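Local atomic coordinates of beta-n-acetylhexosaminidase (Streptococcus pneumoniae, PDB entry 4AZI), a protein that probably removes terminal beta-linked N-acetylhexosamine residues from glycans, as a family 20 glycoside hydrolase catalytic module of an exo-beta-D-N-acetylglucosaminidase. Residues 206-211 with 239-243; 214-218 with 242-246; 245-250 with 270-276. The protein carries 2 engineered substitutions. All blocks are in the same frame, centred on the assembly; numbering follows the deposited sequence.

Interaction 1: residues 206-211 with 239-243; sequences FAEYAN and VQFDK. With BCN (bicine), chain J.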
# COMPACT_ATOMS: atom_id res chain seq x y z
N PHE A 206 -20.49 4.50 8.34
CA PHE A 206 -19.19 4.32 7.67
C PHE A 206 -18.08 5.15 8.33
O PHE A 206 -16.97 4.65 8.54
CB PHE A 206 -19.26 4.63 6.17
CG PHE A 206 -17.90 4.67 5.52
CD1 PHE A 206 -17.27 3.49 5.13
CD2 PHE A 206 -17.23 5.87 5.34
CE1 PHE A 206 -16.01 3.51 4.57
CE2 PHE A 206 -15.97 5.91 4.77
CZ PHE A 206 -15.36 4.72 4.38
N ALA A 207 -18.39 6.41 8.65
CA ALA A 207 -17.41 7.30 9.26
C ALA A 207 -17.03 6.82 10.66
O ALA A 207 -15.87 6.86 11.04
CB ALA A 207 -17.96 8.72 9.31
N GLU A 208 -18.02 6.32 11.40
CA GLU A 208 -17.81 5.77 12.74
C GLU A 208 -16.80 4.62 12.68
O GLU A 208 -15.90 4.55 13.52
CB GLU A 208 -19.16 5.32 13.32
CG GLU A 208 -19.08 4.65 14.67
CD GLU A 208 -20.30 3.80 14.98
OE1 GLU A 208 -21.41 4.12 14.49
OE2 GLU A 208 -20.15 2.79 15.71
N TYR A 209 -16.94 3.77 11.67
CA TYR A 209 -16.03 2.63 11.43
C TYR A 209 -14.64 3.06 10.93
O TYR A 209 -13.61 2.50 11.36
CB TYR A 209 -16.67 1.67 10.43
CG TYR A 209 -15.85 0.44 10.15
CD1 TYR A 209 -15.80 -0.61 11.06
CD2 TYR A 209 -15.14 0.32 8.95
CE1 TYR A 209 -15.05 -1.75 10.79
CE2 TYR A 209 -14.38 -0.81 8.68
CZ TYR A 209 -14.34 -1.84 9.60
OH TYR A 209 -13.58 -2.96 9.33
N ALA A 210 -14.62 4.03 10.02
CA ALA A 210 -13.37 4.58 9.49
C ALA A 210 -12.56 5.26 10.59
O ALA A 210 -11.35 5.06 10.70
CB ALA A 210 -13.64 5.54 8.34
N ASN A 211 -13.25 6.04 11.43
CA ASN A 211 -12.61 6.74 12.53
C ASN A 211 -12.08 5.76 13.59
O ASN A 211 -10.97 5.95 14.12
CB ASN A 211 -13.59 7.76 13.14
CG ASN A 211 -13.91 8.92 12.20
OD1 ASN A 211 -13.20 9.17 11.23
ND2 ASN A 211 -15.00 9.65 12.50
N VAL A 239 -21.02 14.90 7.99
CA VAL A 239 -20.43 13.71 8.62
C VAL A 239 -18.92 13.95 8.69
O VAL A 239 -18.29 14.26 7.68
CB VAL A 239 -20.78 12.42 7.84
CG1 VAL A 239 -19.96 11.24 8.32
CG2 VAL A 239 -22.27 12.12 7.96
N GLN A 240 -18.35 13.82 9.88
CA GLN A 240 -16.98 14.27 10.10
C GLN A 240 -16.00 13.10 10.16
O GLN A 240 -16.34 12.04 10.67
CB GLN A 240 -16.90 15.13 11.37
CG GLN A 240 -15.99 16.34 11.22
CD GLN A 240 -16.51 17.37 10.22
OE1 GLN A 240 -15.72 18.11 9.60
NE2 GLN A 240 -17.83 17.44 10.05
N PHE A 241 -14.79 13.30 9.64
CA PHE A 241 -13.78 12.24 9.64
C PHE A 241 -12.54 12.64 10.43
O PHE A 241 -12.27 13.84 10.59
CB PHE A 241 -13.40 11.84 8.21
CG PHE A 241 -14.49 11.10 7.47
CD1 PHE A 241 -15.54 11.79 6.87
CD2 PHE A 241 -14.45 9.71 7.35
CE1 PHE A 241 -16.55 11.10 6.19
CE2 PHE A 241 -15.44 9.02 6.66
CZ PHE A 241 -16.50 9.71 6.08
N ASP A 242 -11.82 11.63 10.94
CA ASP A 242 -10.54 11.78 11.65
C ASP A 242 -9.56 12.56 10.77
O ASP A 242 -9.31 12.18 9.63
CB ASP A 242 -9.99 10.38 11.98
CG ASP A 242 -8.72 10.40 12.84
OD1 ASP A 242 -7.78 11.14 12.53
OD2 ASP A 242 -8.63 9.62 13.82
N LYS A 243 -9.02 13.66 11.27
CA LYS A 243 -8.14 14.49 10.43
C LYS A 243 -6.69 13.97 10.32
O LYS A 243 -5.93 14.45 9.50
CB LYS A 243 -8.15 15.95 10.87
CG LYS A 243 -9.53 16.60 10.95
CD LYS A 243 -10.32 16.49 9.65
CE LYS A 243 -11.68 17.15 9.79
NZ LYS A 243 -12.52 16.52 10.86
N1 BCN J . -12.17 4.88 19.73
C1 BCN J . -11.01 4.03 20.10
C2 BCN J . -10.85 2.78 19.21
O21 BCN J . -11.84 2.04 19.07
O22 BCN J . -9.72 2.60 18.70
C3 BCN J . -12.51 4.91 18.29
C4 BCN J . -13.74 5.79 17.99
O4 BCN J . -13.39 6.75 16.98
C5 BCN J . -12.12 6.20 20.43
C6 BCN J . -11.06 7.18 19.86
O6 BCN J . -9.93 7.22 20.73
O HOH W 1 -10.82 8.63 14.92

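Interaction 2: residues 214-218 with 242-246; sequences AAMAK and DKDVL. With BCN (bicine), chain J.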
# COMPACT_ATOMS: atom_id res chain seq x y z
N ALA A 214 -8.85 4.30 12.37
CA ALA A 214 -7.83 5.36 12.46
C ALA A 214 -7.33 5.46 13.90
O ALA A 214 -6.11 5.47 14.14
CB ALA A 214 -8.41 6.70 11.99
N ALA A 215 -8.26 5.51 14.84
CA ALA A 215 -7.93 5.53 16.27
C ALA A 215 -7.12 4.30 16.68
O ALA A 215 -6.19 4.39 17.49
CB ALA A 215 -9.20 5.62 17.10
N MET A 216 -7.49 3.16 16.12
CA MET A 216 -6.85 1.91 16.47
C MET A 216 -5.40 1.94 16.02
O MET A 216 -4.51 1.52 16.76
CB MET A 216 -7.60 0.75 15.81
CG MET A 216 -8.74 0.20 16.65
SD MET A 216 -9.81 -0.92 15.73
CE MET A 216 -8.66 -2.19 15.16
N ALA A 217 -5.20 2.47 14.81
CA ALA A 217 -3.88 2.62 14.22
C ALA A 217 -3.01 3.47 15.13
O ALA A 217 -1.90 3.06 15.46
CB ALA A 217 -3.99 3.26 12.84
N LYS A 218 -3.53 4.63 15.54
CA LYS A 218 -2.77 5.58 16.34
C LYS A 218 -2.41 5.09 17.74
O LYS A 218 -1.32 5.39 18.23
CB LYS A 218 -3.53 6.92 16.44
CG LYS A 218 -3.50 7.75 15.15
CD LYS A 218 -4.21 9.09 15.29
CE LYS A 218 -5.72 8.98 15.14
NZ LYS A 218 -6.37 10.33 15.25
N ASP A 242 -11.82 11.63 10.94
CA ASP A 242 -10.54 11.78 11.65
C ASP A 242 -9.56 12.56 10.77
O ASP A 242 -9.31 12.18 9.63
CB ASP A 242 -9.99 10.38 11.98
CG ASP A 242 -8.72 10.40 12.84
OD1 ASP A 242 -7.78 11.14 12.53
OD2 ASP A 242 -8.63 9.62 13.82
N LYS A 243 -9.02 13.66 11.27
CA LYS A 243 -8.14 14.49 10.43
C LYS A 243 -6.69 13.97 10.32
O LYS A 243 -5.93 14.45 9.50
CB LYS A 243 -8.15 15.95 10.87
CG LYS A 243 -9.53 16.60 10.95
CD LYS A 243 -10.32 16.49 9.65
CE LYS A 243 -11.68 17.15 9.79
NZ LYS A 243 -12.52 16.52 10.86
N ASP A 244 -6.33 12.97 11.13
CA ASP A 244 -4.94 12.45 11.15
C ASP A 244 -4.60 11.42 10.08
O ASP A 244 -3.45 11.04 9.96
CB ASP A 244 -4.61 11.83 12.51
CG ASP A 244 -4.64 12.82 13.64
OD1 ASP A 244 -4.33 14.01 13.42
OD2 ASP A 244 -4.97 12.40 14.76
N VAL A 245 -5.60 10.96 9.33
CA VAL A 245 -5.39 9.93 8.31
C VAL A 245 -4.55 10.46 7.14
O VAL A 245 -4.84 11.52 6.61
CB VAL A 245 -6.74 9.36 7.79
CG1 VAL A 245 -6.53 8.39 6.63
CG2 VAL A 245 -7.51 8.69 8.94
N LEU A 246 -3.51 9.72 6.75
CA LEU A 246 -2.79 9.98 5.51
C LEU A 246 -3.64 9.48 4.34
O LEU A 246 -3.99 8.32 4.30
CB LEU A 246 -1.42 9.30 5.52
CG LEU A 246 -0.57 9.41 4.25
CD1 LEU A 246 -0.12 10.85 3.97
CD2 LEU A 246 0.62 8.48 4.33
N1 BCN J . -12.17 4.88 19.73
C1 BCN J . -11.01 4.03 20.10
C2 BCN J . -10.85 2.78 19.21
O21 BCN J . -11.84 2.04 19.07
O22 BCN J . -9.72 2.60 18.70
C3 BCN J . -12.51 4.91 18.29
C4 BCN J . -13.74 5.79 17.99
O4 BCN J . -13.39 6.75 16.98
C5 BCN J . -12.12 6.20 20.43
C6 BCN J . -11.06 7.18 19.86
O6 BCN J . -9.93 7.22 20.73

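Interaction 3: residues 245-250 with 270-276; sequences VLISYW and YKFLNTN. With OAN (O-(2-acetamido-2-deoxy D-glucopyranosylidene) amino-N-phenylcarbamate), chain C.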
# COMPACT_ATOMS: atom_id res chain seq x y z
N VAL A 245 -5.60 10.96 9.33
CA VAL A 245 -5.39 9.93 8.31
C VAL A 245 -4.55 10.46 7.14
O VAL A 245 -4.84 11.52 6.61
CB VAL A 245 -6.74 9.36 7.79
CG1 VAL A 245 -6.53 8.39 6.63
CG2 VAL A 245 -7.51 8.69 8.94
N LEU A 246 -3.51 9.72 6.75
CA LEU A 246 -2.79 9.98 5.51
C LEU A 246 -3.64 9.48 4.34
O LEU A 246 -3.99 8.32 4.30
CB LEU A 246 -1.42 9.30 5.52
CG LEU A 246 -0.57 9.41 4.25
CD1 LEU A 246 -0.12 10.85 3.97
CD2 LEU A 246 0.62 8.48 4.33
N ILE A 247 -3.98 10.37 3.40
CA ILE A 247 -4.94 10.00 2.36
C ILE A 247 -4.21 9.49 1.10
O ILE A 247 -3.44 10.22 0.46
CB ILE A 247 -5.89 11.17 2.00
CG1 ILE A 247 -6.62 11.76 3.24
CG2 ILE A 247 -6.84 10.79 0.89
CD1 ILE A 247 -7.77 10.93 3.79
N SER A 248 -4.44 8.24 0.75
CA SER A 248 -3.90 7.72 -0.50
C SER A 248 -4.85 8.16 -1.62
O SER A 248 -5.88 7.53 -1.84
CB SER A 248 -3.73 6.21 -0.43
OG SER A 248 -3.33 5.68 -1.68
N TYR A 249 -4.52 9.28 -2.28
CA TYR A 249 -5.41 9.89 -3.27
C TYR A 249 -5.13 9.39 -4.68
O TYR A 249 -4.06 9.65 -5.23
CB TYR A 249 -5.38 11.43 -3.23
CG TYR A 249 -6.63 12.04 -3.84
CD1 TYR A 249 -6.81 12.08 -5.23
CD2 TYR A 249 -7.66 12.52 -3.03
CE1 TYR A 249 -7.98 12.60 -5.79
CE2 TYR A 249 -8.82 13.04 -3.59
CZ TYR A 249 -8.98 13.07 -4.97
OH TYR A 249 -10.13 13.58 -5.53
N TRP A 250 -6.10 8.70 -5.26
CA TRP A 250 -5.90 8.07 -6.56
C TRP A 250 -6.78 8.64 -7.67
O TRP A 250 -6.40 8.58 -8.82
CB TRP A 250 -6.07 6.57 -6.44
CG TRP A 250 -7.48 6.17 -6.14
CD1 TRP A 250 -8.12 6.17 -4.90
CD2 TRP A 250 -8.50 5.76 -7.09
NE1 TRP A 250 -9.42 5.78 -5.02
CE2 TRP A 250 -9.72 5.52 -6.31
CE3 TRP A 250 -8.53 5.57 -8.46
CZ2 TRP A 250 -10.90 5.10 -6.90
CZ3 TRP A 250 -9.73 5.15 -9.05
CH2 TRP A 250 -10.88 4.92 -8.29
N TYR A 270 -6.01 17.67 5.48
CA TYR A 270 -5.43 16.36 5.14
C TYR A 270 -4.09 16.44 4.41
O TYR A 270 -3.82 17.41 3.70
CB TYR A 270 -6.42 15.53 4.32
CG TYR A 270 -7.55 14.96 5.13
CD1 TYR A 270 -7.30 13.98 6.08
CD2 TYR A 270 -8.86 15.39 4.95
CE1 TYR A 270 -8.32 13.43 6.82
CE2 TYR A 270 -9.90 14.86 5.70
CZ TYR A 270 -9.61 13.87 6.64
OH TYR A 270 -10.60 13.31 7.40
N LYS A 271 -3.26 15.42 4.61
CA LYS A 271 -2.02 15.27 3.85
C LYS A 271 -2.15 14.07 2.92
O LYS A 271 -2.87 13.13 3.22
CB LYS A 271 -0.84 15.06 4.80
CG LYS A 271 -0.54 16.28 5.65
CD LYS A 271 -0.25 15.90 7.09
CE LYS A 271 1.22 15.58 7.30
NZ LYS A 271 2.08 16.79 7.41
N PHE A 272 -1.45 14.12 1.78
CA PHE A 272 -1.67 13.16 0.71
C PHE A 272 -0.45 12.31 0.42
O PHE A 272 0.67 12.81 0.45
CB PHE A 272 -2.06 13.89 -0.60
CG PHE A 272 -3.33 14.69 -0.50
CD1 PHE A 272 -4.56 14.06 -0.41
CD2 PHE A 272 -3.29 16.08 -0.52
CE1 PHE A 272 -5.73 14.79 -0.34
CE2 PHE A 272 -4.45 16.82 -0.45
CZ PHE A 272 -5.68 16.17 -0.36
N LEU A 273 -0.68 11.03 0.15
CA LEU A 273 0.27 10.21 -0.58
C LEU A 273 -0.28 10.13 -2.01
O LEU A 273 -1.35 9.55 -2.22
CB LEU A 273 0.42 8.82 0.05
CG LEU A 273 1.36 7.84 -0.71
CD1 LEU A 273 2.78 8.38 -0.82
CD2 LEU A 273 1.35 6.45 -0.09
N ASN A 274 0.44 10.76 -2.95
CA ASN A 274 -0.02 10.88 -4.35
C ASN A 274 0.01 9.53 -5.07
O ASN A 274 1.04 9.09 -5.56
CB ASN A 274 0.82 11.93 -5.10
CG ASN A 274 0.35 12.17 -6.53
OD1 ASN A 274 -0.71 11.70 -6.96
ND2 ASN A 274 1.15 12.91 -7.29
N THR A 275 -1.16 8.91 -5.14
CA THR A 275 -1.32 7.55 -5.62
C THR A 275 -2.09 7.58 -6.94
O THR A 275 -3.07 6.87 -7.14
CB THR A 275 -2.07 6.73 -4.56
OG1 THR A 275 -1.40 6.89 -3.30
CG2 THR A 275 -2.12 5.24 -4.91
N ASN A 276 -1.61 8.42 -7.86
CA ASN A 276 -2.35 8.75 -9.07
C ASN A 276 -2.73 7.54 -9.88
O ASN A 276 -1.88 6.73 -10.21
CB ASN A 276 -1.54 9.71 -9.94
CG ASN A 276 -2.41 10.59 -10.79
OD1 ASN A 276 -3.38 10.14 -11.38
ND2 ASN A 276 -2.08 11.87 -10.83
CAH OAN C . -8.12 2.34 -4.62
CAG OAN C . -8.17 1.57 -5.95
OAN OAN C . -7.38 1.84 -6.85
NAI OAN C . -9.12 0.64 -6.04
CAB OAN C . -9.34 -0.23 -7.21
CAC OAN C . -8.39 -1.43 -7.16
OAJ OAN C . -8.94 -2.43 -6.29
CAD OAN C . -8.15 -2.01 -8.54
OAK OAN C . -7.28 -3.12 -8.39
CAE OAN C . -7.49 -0.95 -9.43
CAF OAN C . -7.24 -1.39 -10.88
OAM OAN C . -8.48 -1.62 -11.55
OAL OAN C . -8.23 0.30 -9.47
CAA OAN C . -9.21 0.53 -8.54
NAY OAN C . -10.06 1.49 -8.82
OAQ OAN C . -9.89 2.13 -10.02
CAP OAN C . -11.04 2.58 -10.59
OAR OAN C . -10.99 3.23 -11.63
NAO OAN C . -12.19 2.28 -9.96
CAS OAN C . -13.41 2.67 -10.34
CAT OAN C . -14.23 3.29 -9.39
CAU OAN C . -15.51 3.72 -9.73
CAV OAN C . -15.99 3.53 -11.02
CAW OAN C . -15.18 2.91 -11.98
CAX OAN C . -13.89 2.48 -11.65
O HOH W 2 -3.43 13.74 7.00
O HOH W 3 -3.58 11.56 -7.10

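Interaction 1: residues 206-211 with 239-243
The ring of F241 takes the methyl of A207 over one face and meets the ring of F206 at its edge. A207 CB stands 3.9 Å from the centroid of the F241 ring and 24° off its normal, which meets the geometry of a CH-pi contact. Round the rim, F206 CE2 comes to 3.7 Å from F241 CE2, and the two phenylalanine side chains cross at about a right angle. A210 CB also lies near the plane of the F241 ring, at its edge, and at the same time sits over one face of the F206 ring. Next to these, A207 CB presses on V239 CG1 at 3.4 Å, tighter than ordinary carbon contact.

The polar half of the contact belongs to the amide of N211, whose two ends grip the loop backbone at Q240 and D242. OD1 accepts from D242 N at 2.8 Å, the donor lying well above the carbonyl plane, while ND2 gives a straighter bond (167°) to Q240 O at 3.3 Å. Held at both ends, the amide is fixed in rotation. CG stands beside the backbone N of N211 (chi1 -68°), which directs the group across to the loop. A water donating to N211 O and D242 OD2 adds a bridge; the D242 carboxylate is also engaged by K218 NZ through OD2 and by D244 N through OD1.

The contact ties helix 203-219 to the loop between barrel strands 223-227 and 246-249. W194 meets F206 edge-to-face, F231 and Y232 pack on F241, and Y209 packs on helix 153-170.

Interaction 2: residues 214-218 with 242-246
The backbones of helical residues 214-218 and loop residues 242-246 come nearest at A214 and V245, whose CA atoms are 6.6 Å apart, and K218 lies one helical turn on from A214, joined to it by the bond K218 N to A214 O. Both A214 and K218 therefore present their side chains to the loop. A214 CB fits between two kinds of neighbour: V245 CG2 at 3.8 Å and the carboxylate oxygen D242 OD2.

K218 carries the charged part. Its chain leaves with CG beside the backbone N, runs extended through chi2 and bends at chi3 (-82°), which brings the ammonium group between two aspartates. NZ makes a salt bridge to D242 OD2 at 2.8 Å, using the syn lone pair of that oxygen, and a weak bond to D242 OD1. A second salt bridge reaches D244 OD2, met on the anti side and 18° out of the carboxylate plane. K218 and D242 approach from opposite directions, whereas K218 and D244 cross at about a right angle.

D242 is also the first residue of an Asx turn: its OD1 accepts from D244 N at 2.7 Å, with an N-H...O angle of 151°. The turn sets the second acid beside the first, so both acids of the salt-bridge network sit in the turn just ahead of barrel strand 246-249. Two negative groups round one ammonium would be expected to favour its charged form.

Bicine lies against A215 and M216 of the helix, with M216 CG 3.3 Å from the ligand's carboxylate atom O22 and A215 CB close to the same oxygen. From the helix A217 and K218 touch P224 of strand 223-227; from the loop V245 packs on A226 of the same strand.

Interaction 3: residues 245-250 with 270-276
Strands 246-249 and 271-274 are parallel neighbours in the eight-stranded barrel of this TIM-barrel domain, joined through helix 262-267 as a beta-alpha-beta unit. The short segments are inclined at 37°, and I247 pairs with F272 and S248 with L273. Bonds run from I247 N to K271 O (3.0 Å), L273 N to I247 O (2.9 Å), Y249 N to L273 O, and T275 N to Y249 O.

On the helix-facing side, I247 CD1 lies over one face of the Y270 ring, 4.2 Å from its centroid. The side chains of Y249 and F272 run side by side, their ring planes 89° apart, and F272 CD1 packs on Y249 CB at 3.9 Å. Beyond the strand end, the ligand's methyl CAH lies over one face of the W250 ring, while W250 CZ3 comes to 3.2 Å from the ligand's OAQ; W250 NE1 bonds to D229.

On the other face, S248 OG, anti to the backbone N (chi1 174°), donates to T275 OG1 at 2.8 Å. T275 OG1 passes a bond on to L273 O, which Y249 N reaches from the opposite face of that carbonyl. This chain gives the buried hydroxyls partners and joins the strand ends side chain to backbone, which probably helps hold W250 beside the ligand.

In the fold
The three contacts follow the chain through one part of the barrel. Interactions 1 and 2 have centres about 9 Å apart, use successive turns of helix 203-219, share D242 and K243, and both touch bicine. Interaction 3 takes up V245 and L246, where interaction 2 ends, and carries the path into strands 246-249 and 271-282; its centre is about 13 Å from that of interaction 2 and about 16 Å from that of interaction 1. Y270 OH, probably hydrogen-bonded to D242 O at 2.8 Å, links it to both. Thus the loop entering strand 246-249 is held to helix 203-219 and to Y270, just ahead of strand 271-282, while strand 246-249 itself pairs with that strand and leads to W250 at the inhibitor pocket.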